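Local coordinates for protein glucosamine kinase (Streptacidiphilus jiangxiensis, PDB 6HWJ) that phosphorylates D-glucosamine to D-glucosamine 6-phosphate with ATP and magnesium, and may bring sugar released from chitosan into bacterial amino-sugar metabolism, at residues Pro3-Leu8 with Asp36-Leu41; Val17-Glu22 with Val70-Pro75; Lys273-Arg278 with Ser427-Leu432. One frame throughout, in Å; residues are numbered along the deposited sequence.

Interaction 1 (Pro3-Leu8 with Asp36-Leu41); sequences PNWSEL and DALLDL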
ATOM      1  N   PRO A   3      -7.169   0.556  40.095  1.00 67.27           N
ATOM      2  CA  PRO A   3      -7.315   1.806  39.345  1.00 63.23           C
ATOM      3  C   PRO A   3      -8.067   1.557  38.049  1.00 54.30           C
ATOM      4  O   PRO A   3      -8.157   0.430  37.548  1.00 48.57           O
ATOM      5  CB  PRO A   3      -5.869   2.251  39.082  1.00 66.21           C
ATOM      6  CG  PRO A   3      -5.038   1.501  40.070  1.00 70.29           C
ATOM      7  CD  PRO A   3      -5.751   0.200  40.309  1.00 70.87           C
ATOM      8  N   ASN A   4      -8.643   2.627  37.516  1.00 50.65           N
ATOM      9  CA  ASN A   4      -9.177   2.546  36.175  1.00 46.66           C
ATOM     10  C   ASN A   4      -8.017   2.486  35.178  1.00 38.75           C
ATOM     11  O   ASN A   4      -6.844   2.656  35.530  1.00 32.20           O
ATOM     12  CB  ASN A   4     -10.102   3.722  35.892  1.00 45.89           C
ATOM     13  CG  ASN A   4      -9.419   5.052  36.066  1.00 46.69           C
ATOM     14  OD1 ASN A   4      -8.220   5.184  35.851  1.00 46.22           O
ATOM     15  ND2 ASN A   4     -10.186   6.054  36.465  1.00 49.33           N
ATOM     16  N   TRP A   5      -8.361   2.236  33.917  1.00 35.89           N
ATOM     17  CA  TRP A   5      -7.334   2.157  32.888  1.00 34.57           C
ATOM     18  C   TRP A   5      -6.538   3.451  32.797  1.00 33.62           C
ATOM     19  O   TRP A   5      -5.326   3.419  32.563  1.00 33.92           O
ATOM     20  CB  TRP A   5      -7.976   1.837  31.543  1.00 34.31           C
ATOM     21  CG  TRP A   5      -8.461   0.431  31.385  1.00 33.58           C
ATOM     22  CD1 TRP A   5      -9.747  -0.008  31.504  1.00 31.84           C
ATOM     23  CD2 TRP A   5      -7.677  -0.719  31.049  1.00 33.38           C
ATOM     24  NE1 TRP A   5      -9.809  -1.340  31.252  1.00 32.01           N
ATOM     25  CE2 TRP A   5      -8.556  -1.809  30.968  1.00 31.28           C
ATOM     26  CE3 TRP A   5      -6.319  -0.931  30.807  1.00 33.83           C
ATOM     27  CZ2 TRP A   5      -8.127  -3.098  30.667  1.00 32.74           C
ATOM     28  CZ3 TRP A   5      -5.895  -2.203  30.502  1.00 30.97           C
ATOM     29  CH2 TRP A   5      -6.793  -3.273  30.438  1.00 34.16           C
ATOM     30  N   SER A   6      -7.201   4.602  32.979  1.00 32.12           N
ATOM     31  CA  SER A   6      -6.512   5.884  32.885  1.00 32.63           C
ATOM     32  C   SER A   6      -5.400   5.994  33.919  1.00 31.93           C
ATOM     33  O   SER A   6      -4.295   6.446  33.606  1.00 30.78           O
ATOM     34  CB  SER A   6      -7.505   7.044  33.068  1.00 36.94           C
ATOM     35  OG  SER A   6      -8.548   6.968  32.105  1.00 42.11           O
ATOM     36  N   GLU A   7      -5.688   5.616  35.165  1.00 32.48           N
ATOM     37  CA  GLU A   7      -4.687   5.696  36.222  1.00 38.04           C
ATOM     38  C   GLU A   7      -3.557   4.704  35.997  1.00 35.08           C
ATOM     39  O   GLU A   7      -2.398   4.994  36.305  1.00 32.29           O
ATOM     40  CB  GLU A   7      -5.329   5.434  37.586  1.00 48.30           C
ATOM     41  CG  GLU A   7      -6.391   6.424  38.008  1.00 58.71           C
ATOM     42  CD  GLU A   7      -7.118   5.964  39.268  1.00 70.04           C
ATOM     43  OE1 GLU A   7      -6.913   6.577  40.340  1.00 75.61           O
ATOM     44  OE2 GLU A   7      -7.880   4.975  39.189  1.00 72.55           O
ATOM     45  N   LEU A   8      -3.871   3.511  35.492  1.00 35.50           N
ATOM     46  CA  LEU A   8      -2.817   2.549  35.200  1.00 35.19           C
ATOM     47  C   LEU A   8      -1.889   3.077  34.112  1.00 30.07           C
ATOM     48  O   LEU A   8      -0.667   2.932  34.206  1.00 29.90           O
ATOM     49  CB  LEU A   8      -3.421   1.204  34.781  1.00 35.25           C
ATOM     50  CG  LEU A   8      -4.039   0.341  35.887  1.00 34.98           C
ATOM     51  CD1 LEU A   8      -4.742  -0.863  35.254  1.00 34.33           C
ATOM     52  CD2 LEU A   8      -3.006  -0.130  36.913  1.00 38.17           C
ATOM     53  N   ASP A  36      -6.125   8.621  26.172  1.00 31.92           N
ATOM     54  CA  ASP A  36      -7.130   9.432  25.491  1.00 33.59           C
ATOM     55  C   ASP A  36      -8.411   8.660  25.210  1.00 33.58           C
ATOM     56  O   ASP A  36      -9.498   9.256  25.169  1.00 35.23           O
ATOM     57  CB  ASP A  36      -6.573   9.970  24.171  1.00 34.05           C
ATOM     58  CG  ASP A  36      -5.666  11.176  24.361  1.00 43.58           C
ATOM     59  OD1 ASP A  36      -5.632  11.745  25.474  1.00 45.19           O
ATOM     60  OD2 ASP A  36      -4.984  11.554  23.390  1.00 46.38           O
ATOM     61  N   ALA A  37      -8.314   7.351  24.992  1.00 33.36           N
ATOM     62  CA  ALA A  37      -9.485   6.543  24.671  1.00 29.20           C
ATOM     63  C   ALA A  37      -9.134   5.095  24.934  1.00 28.59           C
ATOM     64  O   ALA A  37      -7.974   4.694  24.805  1.00 27.65           O
ATOM     65  CB  ALA A  37      -9.918   6.742  23.209  1.00 30.73           C
ATOM     66  N   LEU A  38     -10.153   4.304  25.280  1.00 30.78           N
ATOM     67  CA  LEU A  38      -9.939   2.931  25.735  1.00 32.73           C
ATOM     68  C   LEU A  38     -11.119   2.074  25.301  1.00 31.04           C
ATOM     69  O   LEU A  38     -12.268   2.359  25.663  1.00 29.81           O
ATOM     70  CB  LEU A  38      -9.777   2.916  27.256  1.00 34.26           C
ATOM     71  CG  LEU A  38      -9.303   1.637  27.960  1.00 35.41           C
ATOM     72  CD1 LEU A  38     -10.353   0.529  27.864  1.00 33.99           C
ATOM     73  CD2 LEU A  38      -7.969   1.197  27.383  1.00 31.77           C
ATOM     74  N   LEU A  39     -10.840   1.054  24.497  1.00 28.75           N
ATOM     75  CA  LEU A  39     -11.805   0.043  24.129  1.00 27.47           C
ATOM     76  C   LEU A  39     -11.568  -1.187  25.003  1.00 29.67           C
ATOM     77  O   LEU A  39     -10.539  -1.853  24.877  1.00 29.40           O
ATOM     78  CB  LEU A  39     -11.687  -0.320  22.657  1.00 26.52           C
ATOM     79  CG  LEU A  39     -12.613  -1.481  22.219  1.00 31.01           C
ATOM     80  CD1 LEU A  39     -14.070  -1.056  22.311  1.00 33.85           C
ATOM     81  CD2 LEU A  39     -12.264  -1.917  20.815  1.00 31.84           C
ATOM     82  N   ASP A  40     -12.513  -1.477  25.890  1.00 30.68           N
ATOM     83  CA  ASP A  40     -12.393  -2.604  26.812  1.00 30.78           C
ATOM     84  C   ASP A  40     -12.772  -3.884  26.077  1.00 31.81           C
ATOM     85  O   ASP A  40     -13.887  -3.997  25.550  1.00 31.76           O
ATOM     86  CB  ASP A  40     -13.285  -2.370  28.021  1.00 36.36           C
ATOM     87  CG  ASP A  40     -13.041  -3.382  29.141  1.00 43.41           C
ATOM     88  OD1 ASP A  40     -12.651  -4.534  28.859  1.00 40.40           O
ATOM     89  OD2 ASP A  40     -13.246  -2.996  30.320  1.00 51.37           O
ATOM     90  N   LEU A  41     -11.842  -4.842  26.018  1.00 27.07           N
ATOM     91  CA  LEU A  41     -12.095  -6.100  25.329  1.00 25.04           C
ATOM     92  C   LEU A  41     -12.437  -7.234  26.287  1.00 27.89           C
ATOM     93  O   LEU A  41     -12.613  -8.364  25.835  1.00 33.58           O
ATOM     94  CB  LEU A  41     -10.886  -6.501  24.477  1.00 26.28           C
ATOM     95  CG  LEU A  41     -10.513  -5.556  23.335  1.00 27.14           C
ATOM     96  CD1 LEU A  41      -9.174  -5.959  22.724  1.00 29.05           C
ATOM     97  CD2 LEU A  41     -11.587  -5.524  22.279  1.00 29.92           C
TER

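Interaction 2 (Val17-Glu22 with Val70-Pro75); sequences VLPSGE and VRRSRP. With MG (magnesium ion), chain D.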
ATOM      1  N   VAL A  17       4.177   2.301  25.340  1.00 30.39           N
ATOM      2  CA  VAL A  17       3.648   2.488  23.990  1.00 33.47           C
ATOM      3  C   VAL A  17       4.499   1.834  22.908  1.00 32.29           C
ATOM      4  O   VAL A  17       4.091   1.831  21.735  1.00 32.06           O
ATOM      5  CB  VAL A  17       3.491   3.987  23.633  1.00 30.09           C
ATOM      6  CG1 VAL A  17       2.640   4.727  24.672  1.00 29.71           C
ATOM      7  CG2 VAL A  17       4.849   4.643  23.504  1.00 31.30           C
ATOM      8  N   LEU A  18       5.675   1.242  23.261  1.00 32.23           N
ATOM      9  CA  LEU A  18       6.604   0.753  22.231  1.00 35.07           C
ATOM     10  C   LEU A  18       6.453  -0.748  21.997  1.00 34.26           C
ATOM     11  O   LEU A  18       6.533  -1.538  22.962  1.00 33.41           O
ATOM     12  CB  LEU A  18       8.044   1.058  22.645  1.00 36.51           C
ATOM     13  CG  LEU A  18       8.419   2.537  22.713  1.00 41.94           C
ATOM     14  CD1 LEU A  18       9.842   2.710  23.238  1.00 46.10           C
ATOM     15  CD2 LEU A  18       8.281   3.202  21.361  1.00 41.50           C
ATOM     16  N   PRO A  19       6.277  -1.194  20.747  1.00 35.20           N
ATOM     17  CA  PRO A  19       6.214  -2.644  20.503  1.00 39.06           C
ATOM     18  C   PRO A  19       7.466  -3.388  20.939  1.00 45.80           C
ATOM     19  O   PRO A  19       7.365  -4.475  21.531  1.00 45.23           O
ATOM     20  CB  PRO A  19       6.013  -2.736  18.981  1.00 36.81           C
ATOM     21  CG  PRO A  19       5.458  -1.430  18.589  1.00 37.01           C
ATOM     22  CD  PRO A  19       6.075  -0.425  19.509  1.00 35.70           C
ATOM     23  N   SER A  20       8.643  -2.840  20.660  1.00 53.03           N
ATOM     24  CA  SER A  20       9.901  -3.486  21.004  1.00 62.59           C
ATOM     25  C   SER A  20      10.354  -3.183  22.433  1.00 61.66           C
ATOM     26  O   SER A  20      11.486  -3.518  22.796  1.00 66.08           O
ATOM     27  CB  SER A  20      10.997  -3.072  20.017  1.00 70.26           C
ATOM     28  OG  SER A  20      11.214  -1.668  20.043  1.00 74.63           O
ATOM     29  N   GLY A  21       9.501  -2.553  23.243  1.00 53.14           N
ATOM     30  CA  GLY A  21       9.807  -2.338  24.640  1.00 48.49           C
ATOM     31  C   GLY A  21      10.692  -1.133  24.884  1.00 47.51           C
ATOM     32  O   GLY A  21      11.057  -0.378  23.979  1.00 43.01           O
ATOM     33  N   GLU A  22      11.048  -0.962  26.156  1.00 51.68           N
ATOM     34  CA  GLU A  22      11.834   0.190  26.575  1.00 58.23           C
ATOM     35  C   GLU A  22      13.136   0.277  25.786  1.00 58.17           C
ATOM     36  O   GLU A  22      13.819  -0.725  25.560  1.00 57.54           O
ATOM     37  CB  GLU A  22      12.140   0.106  28.074  1.00 65.11           C
ATOM     38  CG  GLU A  22      12.839   1.332  28.631  1.00 73.17           C
ATOM     39  CD  GLU A  22      13.167   1.202  30.108  1.00 78.22           C
ATOM     40  OE1 GLU A  22      13.591   0.101  30.526  1.00 78.26           O
ATOM     41  OE2 GLU A  22      12.994   2.195  30.848  1.00 80.91           O
ATOM     42  N   VAL A  70      -0.086  -2.852  34.434  1.00 31.93           N
ATOM     43  CA  VAL A  70      -0.481  -2.937  33.038  1.00 29.24           C
ATOM     44  C   VAL A  70       0.789  -3.057  32.214  1.00 28.26           C
ATOM     45  O   VAL A  70       1.845  -2.550  32.585  1.00 29.14           O
ATOM     46  CB  VAL A  70      -1.328  -1.735  32.595  1.00 34.14           C
ATOM     47  CG1 VAL A  70      -0.464  -0.463  32.562  1.00 34.59           C
ATOM     48  CG2 VAL A  70      -1.951  -1.987  31.240  1.00 35.64           C
ATOM     49  N   ARG A  71       0.694  -3.741  31.090  1.00 27.95           N
ATOM     50  CA  ARG A  71       1.793  -3.768  30.141  1.00 30.05           C
ATOM     51  C   ARG A  71       1.231  -3.902  28.737  1.00 29.20           C
ATOM     52  O   ARG A  71       0.047  -4.164  28.538  1.00 27.58           O
ATOM     53  CB  ARG A  71       2.773  -4.896  30.471  1.00 34.48           C
ATOM     54  CG  ARG A  71       2.176  -6.276  30.352  1.00 35.28           C
ATOM     55  CD  ARG A  71       3.181  -7.373  30.795  1.00 34.44           C
ATOM     56  NE  ARG A  71       2.524  -8.671  30.853  1.00 33.98           N
ATOM     57  CZ  ARG A  71       2.185  -9.386  29.783  1.00 33.31           C
ATOM     58  NH1 ARG A  71       2.453  -8.928  28.562  1.00 32.50           N
ATOM     59  NH2 ARG A  71       1.584 -10.557  29.925  1.00 32.39           N
ATOM     60  N   ARG A  72       2.095  -3.690  27.760  1.00 28.10           N
ATOM     61  CA  ARG A  72       1.712  -3.833  26.367  1.00 29.12           C
ATOM     62  C   ARG A  72       1.590  -5.310  26.022  1.00 31.95           C
ATOM     63  O   ARG A  72       2.484  -6.110  26.321  1.00 32.18           O
ATOM     64  CB  ARG A  72       2.738  -3.155  25.453  1.00 27.21           C
ATOM     65  CG  ARG A  72       2.287  -3.109  24.012  1.00 26.35           C
ATOM     66  CD  ARG A  72       3.366  -2.545  23.072  1.00 30.45           C
ATOM     67  NE  ARG A  72       2.816  -2.315  21.736  1.00 27.01           N
ATOM     68  CZ  ARG A  72       2.683  -3.262  20.816  1.00 31.60           C
ATOM     69  NH1 ARG A  72       3.077  -4.510  21.073  1.00 34.64           N
ATOM     70  NH2 ARG A  72       2.159  -2.969  19.625  1.00 32.78           N
ATOM     71  N   SER A  73       0.467  -5.671  25.411  1.00 26.63           N
ATOM     72  CA  SER A  73       0.230  -7.053  25.047  1.00 31.45           C
ATOM     73  C   SER A  73       1.303  -7.581  24.109  1.00 33.03           C
ATOM     74  O   SER A  73       1.777  -6.877  23.212  1.00 29.42           O
ATOM     75  CB  SER A  73      -1.147  -7.175  24.394  1.00 31.49           C
ATOM     76  OG  SER A  73      -2.056  -6.374  25.128  1.00 33.49           O
ATOM     77  N   ARG A  74       1.669  -8.851  24.319  1.00 32.14           N
ATOM     78  CA  ARG A  74       2.564  -9.614  23.468  1.00 33.10           C
ATOM     79  C   ARG A  74       1.816 -10.782  22.838  1.00 32.32           C
ATOM     80  O   ARG A  74       0.812 -11.241  23.395  1.00 33.49           O
ATOM     81  CB  ARG A  74       3.751 -10.158  24.282  1.00 38.21           C
ATOM     82  CG  ARG A  74       4.627  -9.085  24.915  1.00 50.60           C
ATOM     83  CD  ARG A  74       5.541  -9.682  25.970  1.00 68.35           C
ATOM     84  NE  ARG A  74       6.316  -8.657  26.665  1.00 85.98           N
ATOM     85  CZ  ARG A  74       6.965  -8.848  27.811  1.00100.39           C
ATOM     86  NH1 ARG A  74       6.935 -10.031  28.411  1.00105.16           N
ATOM     87  NH2 ARG A  74       7.642  -7.851  28.361  1.00105.87           N
ATOM     88  N   PRO A  75       2.256 -11.269  21.681  1.00 31.81           N
ATOM     89  CA  PRO A  75       1.657 -12.485  21.130  1.00 36.14           C
ATOM     90  C   PRO A  75       1.642 -13.599  22.160  1.00 34.12           C
ATOM     91  O   PRO A  75       2.640 -13.862  22.830  1.00 32.54           O
ATOM     92  CB  PRO A  75       2.568 -12.817  19.940  1.00 38.43           C
ATOM     93  CG  PRO A  75       3.124 -11.510  19.527  1.00 37.12           C
ATOM     94  CD  PRO A  75       3.323 -10.740  20.812  1.00 34.98           C
TER
HETATM   95 MG    MG D 502      12.819   4.283  30.700  1.00 46.42          MG
HETATM   96  O   HOH W   1       1.930   0.231  20.873  1.00 34.65           O
HETATM   97  O   HOH W   2      14.761   4.391  31.569  1.00 41.98           O
HETATM   98  O   HOH W   3      13.702   4.303  28.818  1.00 37.42           O
HETATM   99  O   HOH W   4      11.656   4.431  32.545  1.00 49.00           O
HETATM  100  O   HOH W   5      10.842   4.279  29.678  1.00 48.92           O

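Interaction 3 (Lys273-Arg278 with Ser427-Leu432); sequences KAWAPR and SLTDLL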
ATOM      1  N   LYS A 273      19.708  12.812 -19.315  1.00 39.66           N
ATOM      2  CA  LYS A 273      19.887  14.248 -19.546  1.00 44.99           C
ATOM      3  C   LYS A 273      19.432  14.629 -20.946  1.00 45.69           C
ATOM      4  O   LYS A 273      18.868  15.709 -21.142  1.00 46.15           O
ATOM      5  CB  LYS A 273      21.347  14.640 -19.323  1.00 52.59           C
ATOM      6  CG  LYS A 273      21.613  16.135 -19.418  1.00 67.74           C
ATOM      7  CD  LYS A 273      23.077  16.458 -19.136  1.00 81.68           C
ATOM      8  CE  LYS A 273      23.345  16.667 -17.651  1.00 90.34           C
ATOM      9  NZ  LYS A 273      22.850  17.988 -17.168  1.00 95.92           N
ATOM     10  N   ALA A 274      19.629  13.738 -21.924  1.00 43.27           N
ATOM     11  CA  ALA A 274      19.156  14.004 -23.277  1.00 46.32           C
ATOM     12  C   ALA A 274      17.645  13.829 -23.400  1.00 46.06           C
ATOM     13  O   ALA A 274      17.018  14.483 -24.240  1.00 44.82           O
ATOM     14  CB  ALA A 274      19.874  13.088 -24.268  1.00 45.86           C
ATOM     15  N   TRP A 275      17.045  12.972 -22.574  1.00 43.33           N
ATOM     16  CA  TRP A 275      15.606  12.749 -22.631  1.00 42.29           C
ATOM     17  C   TRP A 275      14.816  13.781 -21.839  1.00 41.44           C
ATOM     18  O   TRP A 275      13.618  13.943 -22.083  1.00 40.43           O
ATOM     19  CB  TRP A 275      15.263  11.349 -22.083  1.00 38.29           C
ATOM     20  CG  TRP A 275      15.742  10.216 -22.926  1.00 35.56           C
ATOM     21  CD1 TRP A 275      15.979  10.234 -24.268  1.00 38.48           C
ATOM     22  CD2 TRP A 275      16.042   8.882 -22.482  1.00 34.81           C
ATOM     23  NE1 TRP A 275      16.401   8.990 -24.692  1.00 39.86           N
ATOM     24  CE2 TRP A 275      16.454   8.147 -23.610  1.00 37.80           C
ATOM     25  CE3 TRP A 275      16.010   8.246 -21.237  1.00 36.51           C
ATOM     26  CZ2 TRP A 275      16.829   6.811 -23.534  1.00 37.64           C
ATOM     27  CZ3 TRP A 275      16.377   6.915 -21.164  1.00 38.52           C
ATOM     28  CH2 TRP A 275      16.781   6.212 -22.307  1.00 37.97           C
ATOM     29  N   ALA A 276      15.445  14.452 -20.876  1.00 41.37           N
ATOM     30  CA  ALA A 276      14.704  15.328 -19.976  1.00 43.55           C
ATOM     31  C   ALA A 276      13.874  16.382 -20.699  1.00 40.77           C
ATOM     32  O   ALA A 276      12.728  16.614 -20.279  1.00 38.34           O
ATOM     33  CB  ALA A 276      15.682  16.002 -18.998  1.00 44.74           C
ATOM     34  N   PRO A 277      14.361  17.034 -21.757  1.00 40.67           N
ATOM     35  CA  PRO A 277      13.506  18.011 -22.456  1.00 43.19           C
ATOM     36  C   PRO A 277      12.201  17.423 -22.953  1.00 41.92           C
ATOM     37  O   PRO A 277      11.150  18.061 -22.806  1.00 43.20           O
ATOM     38  CB  PRO A 277      14.392  18.492 -23.622  1.00 45.88           C
ATOM     39  CG  PRO A 277      15.789  18.246 -23.163  1.00 46.30           C
ATOM     40  CD  PRO A 277      15.720  16.976 -22.326  1.00 40.79           C
ATOM     41  N   ARG A 278      12.229  16.218 -23.527  1.00 41.58           N
ATOM     42  CA  ARG A 278      10.994  15.596 -23.999  1.00 43.38           C
ATOM     43  C   ARG A 278      10.093  15.196 -22.832  1.00 43.14           C
ATOM     44  O   ARG A 278       8.868  15.332 -22.909  1.00 42.26           O
ATOM     45  CB  ARG A 278      11.313  14.364 -24.856  1.00 44.73           C
ATOM     46  N   SER A 427      13.496   0.700 -19.785  1.00 26.21           N
ATOM     47  CA  SER A 427      12.068   0.973 -19.909  0.59 28.87           C
ATOM     48  C   SER A 427      11.820   2.197 -20.782  1.00 29.46           C
ATOM     49  O   SER A 427      11.035   2.150 -21.737  1.00 28.53           O
ATOM     50  CB  SER A 427      11.449   1.189 -18.525  0.59 29.66           C
ATOM     51  OG  SER A 427      11.704   0.105 -17.678  0.59 29.98           O
ATOM     52  N   LEU A 428      12.500   3.315 -20.471  1.00 29.37           N
ATOM     53  CA  LEU A 428      12.300   4.546 -21.229  1.00 30.99           C
ATOM     54  C   LEU A 428      12.823   4.419 -22.648  1.00 33.74           C
ATOM     55  O   LEU A 428      12.282   5.051 -23.561  1.00 35.43           O
ATOM     56  CB  LEU A 428      12.976   5.733 -20.546  1.00 31.09           C
ATOM     57  CG  LEU A 428      12.288   6.250 -19.286  1.00 31.81           C
ATOM     58  CD1 LEU A 428      13.194   7.222 -18.548  1.00 34.50           C
ATOM     59  CD2 LEU A 428      10.962   6.917 -19.626  1.00 31.63           C
ATOM     60  N   THR A 429      13.880   3.630 -22.849  1.00 34.48           N
ATOM     61  CA  THR A 429      14.372   3.372 -24.195  1.00 37.34           C
ATOM     62  C   THR A 429      13.269   2.804 -25.078  1.00 37.46           C
ATOM     63  O   THR A 429      13.132   3.211 -26.233  1.00 37.11           O
ATOM     64  CB  THR A 429      15.576   2.426 -24.155  1.00 37.43           C
ATOM     65  OG1 THR A 429      16.680   3.077 -23.504  1.00 35.40           O
ATOM     66  CG2 THR A 429      15.994   2.038 -25.578  1.00 39.86           C
ATOM     67  N   ASP A 430      12.459   1.888 -24.547  1.00 37.82           N
ATOM     68  CA  ASP A 430      11.353   1.325 -25.313  1.00 40.71           C
ATOM     69  C   ASP A 430      10.104   2.204 -25.292  1.00 43.74           C
ATOM     70  O   ASP A 430       9.305   2.128 -26.228  1.00 45.15           O
ATOM     71  CB  ASP A 430      11.005  -0.083 -24.785  1.00 38.84           C
ATOM     72  CG  ASP A 430      12.019  -1.136 -25.207  1.00 43.56           C
ATOM     73  OD1 ASP A 430      12.921  -0.828 -26.029  1.00 45.03           O
ATOM     74  OD2 ASP A 430      11.915  -2.294 -24.735  1.00 45.59           O
ATOM     75  N   LEU A 431       9.928   3.051 -24.273  1.00 44.49           N
ATOM     76  CA  LEU A 431       8.734   3.894 -24.187  1.00 41.74           C
ATOM     77  C   LEU A 431       8.815   5.105 -25.110  1.00 43.91           C
ATOM     78  O   LEU A 431       7.835   5.462 -25.779  1.00 43.36           O
ATOM     79  CB  LEU A 431       8.531   4.379 -22.755  1.00 41.77           C
ATOM     80  CG  LEU A 431       7.988   3.410 -21.713  1.00 41.66           C
ATOM     81  CD1 LEU A 431       8.172   4.007 -20.330  1.00 41.61           C
ATOM     82  CD2 LEU A 431       6.535   3.097 -21.987  1.00 44.37           C
ATOM     83  N   LEU A 432       9.960   5.778 -25.130  1.00 43.84           N
ATOM     84  CA  LEU A 432      10.063   7.053 -25.815  1.00 45.53           C
ATOM     85  C   LEU A 432       9.860   6.860 -27.312  1.00 48.02           C
ATOM     86  O   LEU A 432      10.250   5.831 -27.870  1.00 51.30           O
ATOM     87  CB  LEU A 432      11.420   7.684 -25.550  1.00 47.76           C
ATOM     88  CG  LEU A 432      11.624   8.200 -24.123  1.00 52.74           C
ATOM     89  CD1 LEU A 432      13.098   8.484 -23.868  1.00 55.28           C
ATOM     90  CD2 LEU A 432      10.791   9.452 -23.890  1.00 54.09           C
TER

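Interaction 1 (Pro3-Leu8 with Asp36-Leu41)
Trp5, which packs on Leu38 across the contact, follows an N-cap whose shortest bond runs from Glu7 N to Asn4 OD1, 2.7 Å. A short amide side chain suits this post, since it can bend back to an N-H that the first helical turn leaves without a backbone acceptor. The return bond from Asn4 N to Glu7 OE2, which uses the anti lone pair of the carboxylate, completes a capping box. From this fixed turn the indole reaches strand 34-42. Leu38 holds CG anti to its backbone N (chi1 -170°), which lays one branch over a face of the indole: CD1 is 3.9 Å from the centroid of the Trp5 five-membered ring and 17° off its normal, a CH-pi contact. Nearer the Leu38 backbone, its CG meets Trp5 CG at 3.7 Å. At the ring's edge Asp40 OD2 lies 3.9 Å from Trp5 NE1, its carboxylate nearly perpendicular to the indole, while Asp40 OD1 takes the N-H of Gly42. Leu62 and Ala46 of adjacent strands touch the same indole. Between the two segments the attachment is thus mainly apolar, while Arg64 of strand 57-65 adds a cation-pi contact to Trp5 and a hydrogen bond from NH1 to Pro3 O.

Interaction 2 (Val17-Glu22 with Val70-Pro75)
Arg72 spreads its guanidinium against Pro19, whose CA lies over one face, 3.6 Å from Arg72 CZ. The pyrrolidine ring carries the contact on, Pro19 CG standing 3.8 Å from Arg72 NH2. Nearer the backbone, Arg72 CD comes within 3.3 Å of Leu18 O. A water bridges the segments at the guanidinium edge, in its plane: it accepts from Arg72 NE and probably donates to Val17 O, 2.8 Å in each case.

An arginine suits this buried place because its long aliphatic stem and flat head can pack like an apolar group while the rim still bonds. CG sits anti to the backbone N (chi1 -172°) and the chain stays extended to NE, carrying the head across to the loop; there Arg72 NH1 forms a salt bridge with Glu122, which helps fix its rotation. The loop is shaped by a type I turn closed by a bond from Gly21 N to Leu18 O. Proline fits its second position, and glycine readily takes the positive phi of 82° at the end. Beyond the turn, Glu22 OE2 binds a magnesium ion at 2.1 Å, together with four waters.

Strand 69-72 pairs with strand 57-65, whose Trp58 touches Val17 and whose Pro61 touches Arg72, while Val70 packs on helix 5-11; Val17 of the loop thus meets the sheet through Trp58, and Pro19 through Arg72.

Interaction 3 (Lys273-Arg278 with Ser427-Leu432)
Trp275 thrusts its indole from helix 266-284 into the end of helix 422-431, where three residues meet it from three directions. Leu432 comes over one face: its CD1 methyl sits over the five-membered ring, a CH-pi arrangement whose exact spacing is doubtful. Thr429 approaches at the rim, near the ring plane, with OG1 3.4 Å from Trp275 CH2. That hydroxyl is bonded to Asp425 O one turn back, an economical way for a helical threonine to satisfy its polar atom while standing beside an aromatic edge. Leu428 arrives obliquely, CB lying 3.7 Å from Trp275 CZ3.

The contact belongs to the helical part of the kinase, and helix 398-416 runs close by: its Tyr410, within the motif thought to determine substrate specificity, touches both Trp275 and Leu428. The side chain of Leu428 is about 8 Å from that of Glu409, which binds D-glucosamine, so the packing lies near the sugar site.

Trp275 carries CG anti to its carbonyl carbon (chi1 -68°), which directs the broad ring toward helix 422-431. Leu428 and Leu432 lie one turn apart, and the bond from Leu432 N to Leu428 O, 2.9 Å, closes that last turn. Leu432 then leaves helical geometry, its branched side chain reaching the indole on one side and Tyr403 of helix 398-416 nearby.

How the interactions relate
Interactions 1 and 2 are neighbours on one antiparallel sheet, whereas interaction 3 lies about 58 Å and 50 Å from their respective centres, on the opposite side of the chain's centre. The first two touch through helix 5-11, where Leu8 O and Trp5 meet Val70, and their segments alternate along the chain. Interaction 1 is a surface contact and interaction 3 a partly buried one; each turns on a tryptophan with a leucine over one face, but the first joins a helix to a strand and the other joins two helices near the sugar site. Interaction 2 is the buried one, and there a charged head, a bridging water and a salt bridge take the place of the mainly apolar ring packing of the other two.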